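Sigma-C capsid protein (Avian reovirus, PDB 2VRS) forms the homotrimeric fibre of the virion that attaches avian reovirus to host cells, and also induces apoptosis of the cell. Local coordinates at residues Gln81-Arg86 with His140-Leu145; Val128-Phe133 with Val185-Phe190; Phe159-Ser164 with Val205-Asp210. All coordinates share one frame; numbering follows the deposited sequence.

Contact 1 of 3, residues Gln81-Arg86 with His140-Leu145; sequences QLMQFR and HIPSDL
Met83 and Phe85 of strand 81-92 face Pro142 and the residues about it in an irregular loop that runs back along the strand, the two end-to-end directions lying 161° apart and the backbones too distant for strand pairing, with CA of Met83 7.5 Å from CA of Pro142. Pro142 sits in the middle of the contact. Its CG reaches the Phe85 ring, 3.6 Å from Phe85 CD2, at an oblique approach, and the ring and the proline cross at about a right angle. Beside it, Pro142 CB lies against the thioether of Met83, 4.1 Å from SD. With CG of Met83 beside the backbone N (chi1 -60°) and the rest of the chain extended, its terminal methyl is carried past the proline to the turn beyond. There CE packs 3.7 Å from Asp144 CB and 3.4 Å from Asp144 O. Asp144 is the centre of an inverse gamma turn, a tight three-residue bend that directs its side chain toward the strand. At this end the head group of Gln81 meets the carboxylate, their planes nearly perpendicular at 87°, in a polar fringe beyond the apolar centre. The loop covers the face of strand 81-92 that carries Gln81, Met83 and Phe85, in the C-terminal beta-barrel domain; strand 98-108 pairs with this part of the strand through its backbone. At the Arg86 end of the contact a water joins the two backbones, accepting from Arg86 N at 2.8 Å and, weakly, from His140 N. Arg86 also pairs through its backbone with Thr139, while Arg147 and Leu148 pack on Met83.

Contact 2 of 3, residues Val128-Phe133 with Val185-Phe190; sequences VVLLTF and VFTITF
Val129, Leu131 and Phe133 pair with Phe190, Ile188 and Phe186 as the hydrogen-bonded pairs of two antiparallel strands, whose axes approach to 4.5 Å with their directions 158° apart. Each pair has two backbone bonds, making an unbroken ladder of six. Phe133 N to Phe186 O is short and straight, 2.7 Å with 168° at the hydrogen, whereas in the return bond Phe186 N stands above the plane of the Phe133 carbonyl. A further polar link joins the side chains of the non-hydrogen-bonded pair Thr132 and Thr187, whose hydroxyls lie 2.7 Å apart, OG1 to OG1, in a hydrogen bond that either could donate.

Aliphatic contacts accompany the threonines on this face. Thr132 CG2 touches Val185 CG1 at 3.5 Å, and Val128 CG1 touches Thr189 CG2 at 3.5 Å. Leu130 extends beside Thr189, its CD1 in van der Waals contact with the hydroxyl, 3.4 Å from Thr189 OG1.

Aromatic contacts dominate the other, buried face. Val129 CG1, set between the backbone N and carbonyl carbon (chi1 63°), comes over one face of the Phe190 ring in a CH-pi contact, 3.7 Å from its centroid. Leu131 CB meets that ring at its edge. The same CH-pi contact recurs at the far end, where Phe133 CB lies over a face of Phe186. These two ring planes are inclined only slightly, but the rings are so displaced, with centroids 5.0 Å apart, that little of one lies over the other. Ile188 CD1 comes to the edge of the Phe133 ring.

Trp87 meets Phe133 edge-to-face, and Val163 and Leu203 pack on Phe190. A mixed threonine and aliphatic, partly exposed face and an aromatic, buried one make the two-sided pattern of a barrel wall, here in the C-terminal beta-barrel domain of the fibre.

Contact 3 of 3, residues Phe159-Ser164 with Val205-Asp210; sequences FPVDVS and VRTGID
Thr207 meets Pro160 and Val161 at the point where two antiparallel strands, their directions 162° apart, begin to separate. From CB outward, the side chain divides its contacts among three residues. CB itself packs against Val161 CG2 at 3.7 Å. The methyl, CG2, makes only a looser approach to that same valine branch. The hydroxyl does most of the work: OG1, anti to the backbone N (chi1 -168°), is swung across the gap and donates to Pro160 O at 2.7 Å, tilted 18° from the carbonyl plane. Like CB, OG1 lies against Val161 CG2, at 3.4 Å. It also lies at the edge of the Phe159 ring, in its plane, 3.4 Å from CD2. A water donates both to Pro160 O and to Gly208 O, at 2.8 Å from the latter, so that the proline carbonyl is gripped by two donors where regular pairing has ended.

Toward Arg206 and Val205 the ladder is regular. Asp162 and Arg206 form a hydrogen-bonded pair, with Asp162 N to Arg206 O at 2.8 Å and Arg206 N to Asp162 O at 3.0 Å. Their charged ends do not meet each other: Asp162 bridges to Arg206 of the third subunit and Arg206 to Asp162 of the second, so the same pair of residues ties the trimer together at each interface. On the opposite face Val161 CG1 packs on Val205 CG1 at 3.7 Å.

Strand 159-167 lies between strands 170-180 and 198-210 in the sheet, and the latter is bordered in turn by strand 111-119. Ile188 of strand 185-191 covers Val161 and Val205 from the barrel interior, while Phe154 of helix 152-155 packs on Phe159 and Ile209.

In the fold
All three contacts belong to the C-terminal beta-barrel domain of this C-terminal fragment of the fibre protein. Contacts 2 and 3 share the barrel core through their inward faces, while their other faces are partly exposed. Their centres are 11 Å apart, and Ile188 and Phe190 of contact 2 pack on Val161, Val163 and Val205 of contact 3. Contact 1 lies more at the surface, about 7 Å from contact 2 at the nearest atoms, yet its strand 81-92 neighbours strand 128-134. The chemistry follows position. Contact 2, untouched by other chains, relies on a full backbone ladder and aromatic packing; in contact 3 charged ends reach neighbouring subunits; contact 1 relies on loop packing and a water.

Contact 1 of 3, residues Gln81-Arg86 with His140-Leu145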
loop_
_atom_site.group_PDB
_atom_site.type_symbol
_atom_site.label_atom_id
_atom_site.label_comp_id
_atom_site.label_asym_id
_atom_site.label_seq_id
_atom_site.Cartn_x
_atom_site.Cartn_y
_atom_site.Cartn_z
ATOM N N GLN C 81 14.415 -7.153 6.021
ATOM C CA GLN C 81 15.295 -8.151 6.600
ATOM C C GLN C 81 15.390 -9.343 5.684
ATOM O O GLN C 81 14.421 -9.713 5.027
ATOM C CB GLN C 81 14.684 -8.731 7.895
ATOM C CG GLN C 81 14.355 -7.799 8.986
ATOM C CD GLN C 81 13.563 -8.530 10.061
ATOM O OE1 GLN C 81 12.386 -8.237 10.278
ATOM N NE2 GLN C 81 14.196 -9.507 10.702
ATOM N N LEU C 82 16.551 -9.988 5.717
ATOM C CA LEU C 82 16.702 -11.272 5.085
ATOM C C LEU C 82 16.970 -12.264 6.222
ATOM O O LEU C 82 18.095 -12.354 6.745
ATOM C CB LEU C 82 17.868 -11.279 4.054
ATOM C CG LEU C 82 17.966 -12.593 3.221
ATOM C CD1 LEU C 82 16.726 -12.801 2.263
ATOM C CD2 LEU C 82 19.228 -12.632 2.389
ATOM N N MET C 83 15.936 -13.009 6.592
ATOM C CA MET C 83 16.031 -14.045 7.625
ATOM C C MET C 83 16.531 -15.358 7.055
ATOM O O MET C 83 16.145 -15.764 5.966
ATOM C CB MET C 83 14.671 -14.285 8.246
ATOM C CG MET C 83 14.070 -13.100 8.899
ATOM S SD MET C 83 12.447 -13.639 9.485
ATOM C CE MET C 83 11.891 -12.165 10.252
ATOM N N GLN C 84 17.387 -16.046 7.806
ATOM C CA GLN C 84 17.935 -17.336 7.358
ATOM C C GLN C 84 17.721 -18.316 8.522
ATOM O O GLN C 84 18.137 -18.056 9.665
ATOM C CB GLN C 84 19.426 -17.214 7.046
ATOM C CG GLN C 84 19.710 -16.192 5.958
ATOM C CD GLN C 84 21.188 -15.993 5.773
ATOM O OE1 GLN C 84 21.697 -14.881 5.891
ATOM N NE2 GLN C 84 21.894 -17.080 5.509
ATOM N N PHE C 85 16.983 -19.384 8.249
ATOM C CA PHE C 85 16.754 -20.434 9.243
ATOM C C PHE C 85 16.537 -21.802 8.598
ATOM O O PHE C 85 16.445 -21.926 7.371
ATOM C CB PHE C 85 15.590 -20.032 10.154
ATOM C CG PHE C 85 14.323 -19.647 9.406
ATOM C CD1 PHE C 85 13.398 -20.627 9.043
ATOM C CD2 PHE C 85 14.052 -18.310 9.097
ATOM C CE1 PHE C 85 12.213 -20.265 8.362
ATOM C CE2 PHE C 85 12.863 -17.935 8.418
ATOM C CZ PHE C 85 11.958 -18.917 8.049
ATOM N N ARG C 86 16.436 -22.832 9.431
ATOM C CA ARG C 86 16.128 -24.173 8.965
ATOM C C ARG C 86 14.700 -24.569 9.337
ATOM O O ARG C 86 14.214 -24.248 10.431
ATOM C CB ARG C 86 17.165 -25.162 9.535
ATOM C CG ARG C 86 18.600 -24.823 9.084
ATOM C CD ARG C 86 18.849 -25.322 7.675
ATOM N NE ARG C 86 19.505 -26.633 7.649
ATOM C CZ ARG C 86 18.886 -27.812 7.752
ATOM N NH1 ARG C 86 17.565 -27.881 7.906
ATOM N NH2 ARG C 86 19.598 -28.936 7.704
ATOM N N HIS C 140 15.443 -22.856 14.941
ATOM C CA HIS C 140 15.769 -21.816 15.909
ATOM C C HIS C 140 14.934 -20.598 15.486
ATOM O O HIS C 140 15.326 -19.840 14.596
ATOM C CB HIS C 140 17.276 -21.539 15.864
ATOM C CG HIS C 140 17.762 -20.695 16.998
ATOM N ND1 HIS C 140 18.223 -19.407 16.819
ATOM C CD2 HIS C 140 17.844 -20.945 18.321
ATOM C CE1 HIS C 140 18.560 -18.898 17.990
ATOM N NE2 HIS C 140 18.311 -19.801 18.918
ATOM N N ILE C 141 13.763 -20.478 16.096
ATOM C CA ILE C 141 12.741 -19.496 15.731
ATOM C C ILE C 141 13.329 -18.081 15.630
ATOM O O ILE C 141 14.015 -17.644 16.544
ATOM C CB ILE C 141 11.574 -19.506 16.779
ATOM C CG1 ILE C 141 11.046 -20.936 17.040
ATOM C CG2 ILE C 141 10.449 -18.572 16.353
ATOM C CD1 ILE C 141 9.859 -21.395 16.162
ATOM N N PRO C 142 13.111 -17.386 14.491
ATOM C CA PRO C 142 13.496 -15.973 14.404
ATOM C C PRO C 142 12.768 -15.138 15.459
ATOM O O PRO C 142 11.615 -15.448 15.796
ATOM C CB PRO C 142 13.013 -15.567 13.005
ATOM C CG PRO C 142 13.009 -16.835 12.236
ATOM C CD PRO C 142 12.529 -17.858 13.221
ATOM N N SER C 143 13.442 -14.108 15.980
ATOM C CA SER C 143 12.812 -13.145 16.902
ATOM C C SER C 143 11.583 -12.493 16.280
ATOM O O SER C 143 10.506 -12.491 16.878
ATOM C CB SER C 143 13.807 -12.068 17.347
ATOM O OG SER C 143 14.373 -12.416 18.590
ATOM N N ASP C 144 11.745 -11.965 15.060
ATOM C CA ASP C 144 10.637 -11.278 14.369
ATOM C C ASP C 144 9.603 -12.247 13.755
ATOM O O ASP C 144 9.336 -12.204 12.513
ATOM C CB ASP C 144 11.159 -10.286 13.312
ATOM C CG ASP C 144 11.866 -9.084 13.921
ATOM O OD1 ASP C 144 11.903 -8.944 15.166
ATOM O OD2 ASP C 144 12.377 -8.259 13.139
ATOM N N LEU C 145 8.984 -13.061 14.620
ATOM C CA LEU C 145 7.941 -14.046 14.169
ATOM C C LEU C 145 6.742 -13.480 13.386
ATOM O O LEU C 145 6.132 -14.185 12.540
ATOM C CB LEU C 145 7.442 -14.907 15.339
ATOM C CG LEU C 145 7.064 -16.362 15.021
ATOM C CD1 LEU C 145 8.100 -17.078 14.124
ATOM C CD2 LEU C 145 6.848 -17.150 16.291
HETATM O O HOH W 1 16.976 -22.340 12.165
#

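Contact 2 of 3, residues Val128-Phe133 with Val185-Phe190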
loop_
_atom_site.group_PDB
_atom_site.type_symbol
_atom_site.label_atom_id
_atom_site.label_comp_id
_atom_site.label_asym_id
_atom_site.label_seq_id
_atom_site.Cartn_x
_atom_site.Cartn_y
_atom_site.Cartn_z
ATOM N N VAL C 128 1.096 -37.459 -6.077
ATOM C CA VAL C 128 0.905 -36.137 -5.445
ATOM C C VAL C 128 1.347 -36.286 -3.990
ATOM O O VAL C 128 1.150 -37.346 -3.387
ATOM C CB VAL C 128 -0.587 -35.679 -5.497
ATOM C CG1 VAL C 128 -0.783 -34.396 -4.709
ATOM C CG2 VAL C 128 -1.044 -35.445 -6.930
ATOM N N VAL C 129 1.951 -35.244 -3.423
ATOM C CA VAL C 129 2.360 -35.256 -2.030
ATOM C C VAL C 129 1.991 -33.909 -1.395
ATOM O O VAL C 129 1.937 -32.881 -2.099
ATOM C CB VAL C 129 3.875 -35.522 -1.890
ATOM C CG1 VAL C 129 4.708 -34.398 -2.549
ATOM C CG2 VAL C 129 4.290 -35.716 -0.434
ATOM N N LEU C 130 1.726 -33.946 -0.085
ATOM C CA LEU C 130 1.495 -32.754 0.707
ATOM C C LEU C 130 2.693 -32.528 1.623
ATOM O O LEU C 130 3.253 -33.476 2.185
ATOM C CB LEU C 130 0.203 -32.893 1.520
ATOM C CG LEU C 130 -1.098 -32.487 0.830
ATOM C CD1 LEU C 130 -1.433 -33.214 -0.484
ATOM C CD2 LEU C 130 -2.262 -32.595 1.833
ATOM N N LEU C 131 3.079 -31.273 1.775
ATOM C CA LEU C 131 4.262 -30.907 2.607
ATOM C C LEU C 131 3.859 -29.744 3.476
ATOM O O LEU C 131 3.456 -28.695 2.989
ATOM C CB LEU C 131 5.425 -30.500 1.711
ATOM C CG LEU C 131 6.820 -30.551 2.318
ATOM C CD1 LEU C 131 7.109 -31.998 2.843
ATOM C CD2 LEU C 131 7.927 -30.128 1.297
ATOM N N THR C 132 3.980 -29.957 4.775
ATOM C CA THR C 132 3.489 -29.027 5.776
ATOM C C THR C 132 4.626 -28.197 6.399
ATOM O O THR C 132 5.702 -28.718 6.723
ATOM C CB THR C 132 2.602 -29.794 6.818
ATOM O OG1 THR C 132 1.409 -30.229 6.157
ATOM C CG2 THR C 132 2.228 -28.853 7.999
ATOM N N PHE C 133 4.365 -26.892 6.576
ATOM C CA PHE C 133 5.331 -25.905 7.105
ATOM C C PHE C 133 4.657 -25.228 8.306
ATOM O O PHE C 133 3.928 -24.270 8.179
ATOM C CB PHE C 133 5.664 -24.860 6.026
ATOM C CG PHE C 133 6.497 -25.420 4.920
ATOM C CD1 PHE C 133 7.886 -25.386 5.023
ATOM C CD2 PHE C 133 5.882 -26.039 3.822
ATOM C CE1 PHE C 133 8.688 -25.932 4.000
ATOM C CE2 PHE C 133 6.683 -26.638 2.776
ATOM C CZ PHE C 133 8.073 -26.563 2.869
ATOM N N VAL C 185 0.494 -22.370 10.218
ATOM C CA VAL C 185 0.750 -23.609 9.470
ATOM C C VAL C 185 0.193 -23.513 8.063
ATOM O O VAL C 185 -0.995 -23.262 7.886
ATOM C CB VAL C 185 0.078 -24.870 10.149
ATOM C CG1 VAL C 185 0.381 -26.152 9.356
ATOM C CG2 VAL C 185 0.491 -25.003 11.588
ATOM N N PHE C 186 1.034 -23.750 7.056
ATOM C CA PHE C 186 0.549 -23.948 5.717
ATOM C C PHE C 186 1.033 -25.273 5.165
ATOM O O PHE C 186 2.033 -25.837 5.629
ATOM C CB PHE C 186 0.880 -22.786 4.738
ATOM C CG PHE C 186 2.345 -22.666 4.370
ATOM C CD1 PHE C 186 3.197 -21.911 5.178
ATOM C CD2 PHE C 186 2.845 -23.226 3.157
ATOM C CE1 PHE C 186 4.526 -21.748 4.838
ATOM C CE2 PHE C 186 4.182 -23.056 2.780
ATOM C CZ PHE C 186 5.038 -22.330 3.642
ATOM N N THR C 187 0.277 -25.776 4.213
ATOM C CA THR C 187 0.595 -27.024 3.520
ATOM C C THR C 187 0.577 -26.784 2.005
ATOM O O THR C 187 -0.327 -26.139 1.476
ATOM C CB THR C 187 -0.412 -28.127 3.921
ATOM O OG1 THR C 187 -0.308 -28.331 5.342
ATOM C CG2 THR C 187 -0.127 -29.439 3.178
ATOM N N ILE C 188 1.610 -27.263 1.331
ATOM C CA ILE C 188 1.642 -27.232 -0.118
ATOM C C ILE C 188 1.352 -28.619 -0.707
ATOM O O ILE C 188 1.705 -29.639 -0.107
ATOM C CB ILE C 188 2.984 -26.677 -0.631
ATOM C CG1 ILE C 188 4.132 -27.631 -0.336
ATOM C CG2 ILE C 188 3.193 -25.267 -0.023
ATOM C CD1 ILE C 188 5.469 -27.186 -0.962
ATOM N N THR C 189 0.718 -28.628 -1.877
ATOM C CA THR C 189 0.367 -29.860 -2.592
ATOM C C THR C 189 1.024 -29.805 -3.976
ATOM O O THR C 189 0.884 -28.806 -4.701
ATOM C CB THR C 189 -1.155 -29.921 -2.767
ATOM O OG1 THR C 189 -1.777 -29.981 -1.469
ATOM C CG2 THR C 189 -1.534 -31.136 -3.615
ATOM N N PHE C 190 1.741 -30.860 -4.351
ATOM C CA PHE C 190 2.422 -30.867 -5.640
ATOM C C PHE C 190 2.638 -32.259 -6.233
ATOM O O PHE C 190 2.682 -33.253 -5.491
ATOM C CB PHE C 190 3.735 -30.050 -5.558
ATOM C CG PHE C 190 4.757 -30.588 -4.578
ATOM C CD1 PHE C 190 4.803 -30.136 -3.262
ATOM C CD2 PHE C 190 5.737 -31.515 -5.002
ATOM C CE1 PHE C 190 5.773 -30.622 -2.372
ATOM C CE2 PHE C 190 6.685 -32.011 -4.105
ATOM C CZ PHE C 190 6.719 -31.552 -2.804
#

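Contact 3 of 3, residues Phe159-Ser164 with Val205-Asp210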
loop_
_atom_site.group_PDB
_atom_site.type_symbol
_atom_site.label_atom_id
_atom_site.label_comp_id
_atom_site.label_asym_id
_atom_site.label_seq_id
_atom_site.Cartn_x
_atom_site.Cartn_y
_atom_site.Cartn_z
ATOM N N PHE C 159 -2.715 -20.159 -2.352
ATOM C CA PHE C 159 -1.765 -19.215 -2.971
ATOM C C PHE C 159 -0.688 -19.995 -3.750
ATOM O O PHE C 159 -0.446 -21.171 -3.455
ATOM C CB PHE C 159 -1.116 -18.332 -1.866
ATOM C CG PHE C 159 -0.458 -19.132 -0.751
ATOM C CD1 PHE C 159 -1.204 -19.560 0.365
ATOM C CD2 PHE C 159 0.914 -19.480 -0.827
ATOM C CE1 PHE C 159 -0.606 -20.309 1.380
ATOM C CE2 PHE C 159 1.551 -20.212 0.218
ATOM C CZ PHE C 159 0.787 -20.620 1.346
ATOM N N PRO C 160 -0.133 -19.385 -4.818
ATOM C CA PRO C 160 0.754 -20.135 -5.724
ATOM C C PRO C 160 2.105 -20.384 -5.052
ATOM O O PRO C 160 2.598 -19.549 -4.288
ATOM C CB PRO C 160 0.878 -19.230 -6.966
ATOM C CG PRO C 160 0.302 -17.886 -6.522
ATOM C CD PRO C 160 -0.447 -18.013 -5.282
ATOM N N VAL C 161 2.672 -21.535 -5.367
ATOM C CA VAL C 161 3.949 -21.951 -4.821
ATOM C C VAL C 161 4.660 -22.638 -6.006
ATOM O O VAL C 161 4.086 -23.491 -6.668
ATOM C CB VAL C 161 3.786 -22.975 -3.640
ATOM C CG1 VAL C 161 5.145 -23.541 -3.229
ATOM C CG2 VAL C 161 3.048 -22.383 -2.411
ATOM N N ASP C 162 5.935 -22.296 -6.247
ATOM C CA ASP C 162 6.726 -22.995 -7.268
ATOM C C ASP C 162 7.585 -24.071 -6.605
ATOM O O ASP C 162 8.245 -23.804 -5.612
ATOM C CB ASP C 162 7.670 -22.002 -7.950
ATOM C CG ASP C 162 6.946 -21.023 -8.845
ATOM O OD1 ASP C 162 5.808 -21.282 -9.261
ATOM O OD2 ASP C 162 7.549 -20.003 -9.138
ATOM N N VAL C 163 7.603 -25.271 -7.169
ATOM C CA VAL C 163 8.384 -26.343 -6.590
ATOM C C VAL C 163 9.239 -26.927 -7.713
ATOM O O VAL C 163 8.805 -26.975 -8.881
ATOM C CB VAL C 163 7.450 -27.416 -5.983
ATOM C CG1 VAL C 163 8.200 -28.649 -5.571
ATOM C CG2 VAL C 163 6.728 -26.823 -4.763
ATOM N N SER C 164 10.444 -27.358 -7.348
ATOM C CA SER C 164 11.275 -28.147 -8.272
ATOM C C SER C 164 12.015 -29.223 -7.466
ATOM O O SER C 164 12.222 -29.064 -6.268
ATOM C CB SER C 164 12.256 -27.226 -9.023
ATOM O OG SER C 164 13.412 -26.963 -8.263
ATOM N N VAL C 205 11.516 -24.684 -2.889
ATOM C CA VAL C 205 10.140 -24.172 -2.732
ATOM C C VAL C 205 10.302 -22.641 -2.785
ATOM O O VAL C 205 11.166 -22.070 -2.095
ATOM C CB VAL C 205 9.541 -24.573 -1.349
ATOM C CG1 VAL C 205 8.216 -23.861 -1.110
ATOM C CG2 VAL C 205 9.289 -26.104 -1.249
ATOM N N ARG C 206 9.530 -21.995 -3.644
ATOM C CA ARG C 206 9.509 -20.531 -3.722
ATOM C C ARG C 206 8.056 -20.072 -3.682
ATOM O O ARG C 206 7.210 -20.544 -4.464
ATOM C CB ARG C 206 10.169 -20.029 -5.008
ATOM C CG ARG C 206 11.608 -20.444 -5.113
ATOM C CD ARG C 206 12.353 -19.561 -6.091
ATOM N NE ARG C 206 12.231 -18.136 -5.769
ATOM C CZ ARG C 206 12.796 -17.172 -6.490
ATOM N NH1 ARG C 206 13.511 -17.493 -7.555
ATOM N NH2 ARG C 206 12.656 -15.899 -6.152
ATOM N N THR C 207 7.803 -19.163 -2.757
ATOM C CA THR C 207 6.470 -18.604 -2.593
ATOM C C THR C 207 6.599 -17.304 -1.809
ATOM O O THR C 207 7.686 -16.890 -1.437
ATOM C CB THR C 207 5.474 -19.637 -1.932
ATOM O OG1 THR C 207 4.121 -19.128 -2.048
ATOM C CG2 THR C 207 5.797 -19.912 -0.439
ATOM N N GLY C 208 5.489 -16.617 -1.611
ATOM C CA GLY C 208 5.535 -15.460 -0.739
ATOM C C GLY C 208 4.140 -15.246 -0.184
ATOM O O GLY C 208 3.130 -15.818 -0.679
ATOM N N ILE C 209 4.102 -14.461 0.874
ATOM C CA ILE C 209 2.874 -14.209 1.649
ATOM C C ILE C 209 2.754 -12.733 1.975
ATOM O O ILE C 209 3.754 -11.974 1.998
ATOM C CB ILE C 209 2.847 -15.061 2.974
ATOM C CG1 ILE C 209 4.014 -14.661 3.964
ATOM C CG2 ILE C 209 2.952 -16.583 2.601
ATOM C CD1 ILE C 209 3.919 -15.301 5.406
ATOM N N ASP C 210 1.517 -12.326 2.215
ATOM C CA ASP C 210 1.241 -10.977 2.693
ATOM C C ASP C 210 0.988 -11.102 4.160
ATOM O O ASP C 210 0.116 -11.897 4.546
ATOM C CB ASP C 210 0.001 -10.416 2.011
ATOM C CG ASP C 210 0.194 -10.217 0.513
ATOM O OD1 ASP C 210 1.335 -9.959 0.065
ATOM O OD2 ASP C 210 -0.814 -10.282 -0.199
HETATM O O HOH W 2 1.950 -16.796 -3.005
#